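Local coordinates for type IV pilus assembly protein PilF (Thermus thermophilus HB8, PDB 5OIU) that probably hydrolyses ATP as a hexameric AAA+ motor that powers the assembly of type IV pili, at residues G149-G154 / T242-D247. Residues are numbered along the deposited sequence; the frame is centred on the assembly and turned at random.
Sequences GPTGSG and TLHTND. With ATP (adenosine-5'-triphosphate), chain Q.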
loop_
_atom_site.group_PDB
_atom_site.type_symbol
_atom_site.label_atom_id
_atom_site.label_comp_id
_atom_site.label_asym_id
_atom_site.label_seq_id
_atom_site.Cartn_x
_atom_site.Cartn_y
_atom_site.Cartn_z
ATOM N N GLY C 149 -0.842 -25.663 2.079
ATOM C CA GLY C 149 -2.173 -26.101 2.377
ATOM C C GLY C 149 -2.491 -25.749 3.809
ATOM O O GLY C 149 -1.626 -25.296 4.569
ATOM N N PRO C 150 -3.744 -25.933 4.202
ATOM C CA PRO C 150 -4.099 -25.767 5.607
ATOM C C PRO C 150 -3.512 -26.906 6.419
ATOM O O PRO C 150 -2.935 -27.864 5.892
ATOM C CB PRO C 150 -5.631 -25.795 5.602
ATOM C CG PRO C 150 -5.960 -26.640 4.438
ATOM C CD PRO C 150 -4.902 -26.350 3.394
ATOM N N THR C 151 -3.656 -26.770 7.729
ATOM C CA THR C 151 -3.120 -27.754 8.659
ATOM C C THR C 151 -3.655 -29.146 8.352
ATOM O O THR C 151 -4.836 -29.318 8.053
ATOM C CB THR C 151 -3.478 -27.348 10.082
ATOM O OG1 THR C 151 -2.955 -26.034 10.325
ATOM C CG2 THR C 151 -2.916 -28.322 11.057
ATOM N N GLY C 152 -2.764 -30.138 8.399
ATOM C CA GLY C 152 -3.151 -31.525 8.243
ATOM C C GLY C 152 -3.529 -31.936 6.844
ATOM O O GLY C 152 -4.117 -33.003 6.666
ATOM N N SER C 153 -3.179 -31.147 5.829
ATOM C CA SER C 153 -3.655 -31.416 4.478
ATOM C C SER C 153 -2.698 -32.257 3.639
ATOM O O SER C 153 -2.882 -32.318 2.420
ATOM C CB SER C 153 -3.963 -30.097 3.753
ATOM O OG SER C 153 -2.816 -29.285 3.638
ATOM N N GLY C 154 -1.707 -32.915 4.252
ATOM C CA GLY C 154 -0.827 -33.830 3.532
ATOM C C GLY C 154 0.492 -33.246 3.045
ATOM O O GLY C 154 1.156 -33.873 2.204
ATOM N N THR C 242 7.661 -25.902 3.185
ATOM C CA THR C 242 6.245 -25.977 3.518
ATOM C C THR C 242 5.785 -24.618 4.032
ATOM O O THR C 242 6.467 -23.998 4.850
ATOM C CB THR C 242 5.997 -27.075 4.558
ATOM O OG1 THR C 242 6.017 -28.344 3.910
ATOM C CG2 THR C 242 4.664 -26.918 5.228
ATOM N N LEU C 243 4.657 -24.147 3.516
ATOM C CA LEU C 243 4.078 -22.867 3.895
ATOM C C LEU C 243 2.592 -23.060 4.156
ATOM O O LEU C 243 1.944 -23.912 3.546
ATOM C CB LEU C 243 4.281 -21.838 2.807
ATOM C CG LEU C 243 4.313 -20.368 3.167
ATOM C CD1 LEU C 243 5.503 -20.073 4.049
ATOM C CD2 LEU C 243 4.379 -19.544 1.884
ATOM N N HIS C 244 2.058 -22.282 5.082
ATOM C CA HIS C 244 0.642 -22.350 5.435
ATOM C C HIS C 244 -0.093 -21.193 4.762
ATOM O O HIS C 244 0.006 -20.039 5.194
ATOM C CB HIS C 244 0.469 -22.340 6.943
ATOM C CG HIS C 244 1.051 -23.547 7.605
ATOM N ND1 HIS C 244 2.412 -23.741 7.740
ATOM C CD2 HIS C 244 0.457 -24.642 8.147
ATOM C CE1 HIS C 244 2.631 -24.894 8.349
ATOM N NE2 HIS C 244 1.461 -25.459 8.610
ATOM N N THR C 245 -0.771 -21.517 3.662
ATOM C CA THR C 245 -1.714 -20.661 2.958
ATOM C C THR C 245 -2.826 -21.559 2.445
ATOM O O THR C 245 -2.673 -22.778 2.380
ATOM C CB THR C 245 -1.087 -19.919 1.762
ATOM O OG1 THR C 245 -0.776 -20.865 0.728
ATOM C CG2 THR C 245 0.173 -19.169 2.175
ATOM N N ASN C 246 -3.942 -20.966 2.047
ATOM C CA ASN C 246 -5.051 -21.788 1.597
ATOM C C ASN C 246 -5.157 -21.849 0.076
ATOM O O ASN C 246 -6.162 -22.323 -0.460
ATOM C CB ASN C 246 -6.348 -21.306 2.247
ATOM C CG ASN C 246 -6.650 -22.078 3.529
ATOM O OD1 ASN C 246 -5.851 -22.051 4.473
ATOM N ND2 ASN C 246 -7.774 -22.811 3.553
ATOM N N ASP C 247 -4.104 -21.465 -0.626
ATOM C CA ASP C 247 -4.189 -21.245 -2.058
ATOM C C ASP C 247 -2.769 -21.078 -2.578
ATOM O O ASP C 247 -1.909 -20.549 -1.870
ATOM C CB ASP C 247 -5.052 -20.005 -2.321
ATOM C CG ASP C 247 -4.954 -19.497 -3.732
ATOM O OD1 ASP C 247 -5.542 -20.123 -4.640
ATOM O OD2 ASP C 247 -4.301 -18.450 -3.919
HETATM P PG ATP Q . 0.790 -30.660 9.464
HETATM O O1G ATP Q . -0.117 -29.472 9.161
HETATM O O2G ATP Q . 2.254 -30.407 9.169
HETATM O O3G ATP Q . 0.585 -31.282 10.822
HETATM P PB ATP Q . 0.641 -32.077 6.967
HETATM O O1B ATP Q . -0.038 -30.985 6.181
HETATM O O2B ATP Q . 2.126 -32.324 6.838
HETATM O O3B ATP Q . 0.302 -31.888 8.528
HETATM P PA ATP Q . 0.636 -34.892 6.884
HETATM O O1A ATP Q . 1.583 -35.402 5.832
HETATM O O2A ATP Q . 1.108 -34.847 8.317
HETATM O O3A ATP Q . -0.047 -33.470 6.563
HETATM O "O5'" ATP Q . -0.616 -35.885 6.763
HETATM C "C5'" ATP Q . -1.749 -35.793 7.624
HETATM C "C4'" ATP Q . -2.464 -37.135 7.547
HETATM O "O4'" ATP Q . -2.990 -37.358 6.234
HETATM C "C3'" ATP Q . -1.487 -38.256 7.842
HETATM O "O3'" ATP Q . -2.218 -39.159 8.694
HETATM C "C2'" ATP Q . -1.156 -38.811 6.459
HETATM O "O2'" ATP Q . -0.732 -40.187 6.453
HETATM C "C1'" ATP Q . -2.437 -38.541 5.665
HETATM N N9 ATP Q . -2.194 -38.286 4.232
HETATM C C8 ATP Q . -1.307 -37.389 3.749
HETATM N N7 ATP Q . -1.322 -37.375 2.391
HETATM C C5 ATP Q . -2.225 -38.280 1.980
HETATM C C6 ATP Q . -2.722 -38.758 0.670
HETATM N N6 ATP Q . -2.236 -38.260 -0.495
HETATM N N1 ATP Q . -3.678 -39.709 0.674
HETATM C C2 ATP Q . -4.165 -40.205 1.830
HETATM N N3 ATP Q . -3.761 -39.817 3.057
HETATM C C4 ATP Q . -2.806 -38.873 3.199
#
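The imidazole of His-244 has Thr-151 OG1, 4.3 Å from CD2, and the gamma-phosphate oxygen O1G of ATP lying near its edge, close to the ring plane, neither of them hydrogen-bonded to it. Gly-149 O approaches the same CD2 obliquely. With CG beside its own backbone N (chi1 -65°), the ring edge of His-244 comes near the loop and the triphosphate. The second flat group, the amide of Asn-246, sets OD1 3.9 Å from Pro-150 CB, a van der Waals touch. Between these side chains the two backbones meet without a hydrogen bond: Thr-245 O sits 3.3 Å from Gly-149 C. A CB on Gly-149 would clash with Ser-153 OG, so the absence of a side chain lets the serine hydroxyl sit close.

Residues 149-154 form most of a Walker A P-loop, with a type II beta turn from Pro-150 to Ser-153. Two of its amides are hydrogen-bonded to the nucleotide: Gly-152 N gives O1G of ATP a nearly straight bond of 2.8 Å (169°), and Gly-154 N bonds ATP O3A at 2.9 Å. Thr-151 adds its methyl, CG2, 3.6 Å from ATP O1G. With chi1 at 61°, Ser-153 turns OG back to Pro-150 O at 2.7 Å. An alanine here would lose that bond and is likely to leave the Pro-150 carbonyl relying on the weak one from Ser-153 N, making the turn less rigid beside the phosphates.

Strands 143-148 and 238-243 run parallel as neighbours in the central sheet, and Thr-148 OG1 hydrogen-bonds both Leu-243 O and Thr-245 OG1 where they end. From there the P-loop leads into helix 155-166, on which Thr-242 and His-244 rest, whereas Asp-247 N-caps helix 248-257, against which Leu-243 and Thr-245 pack.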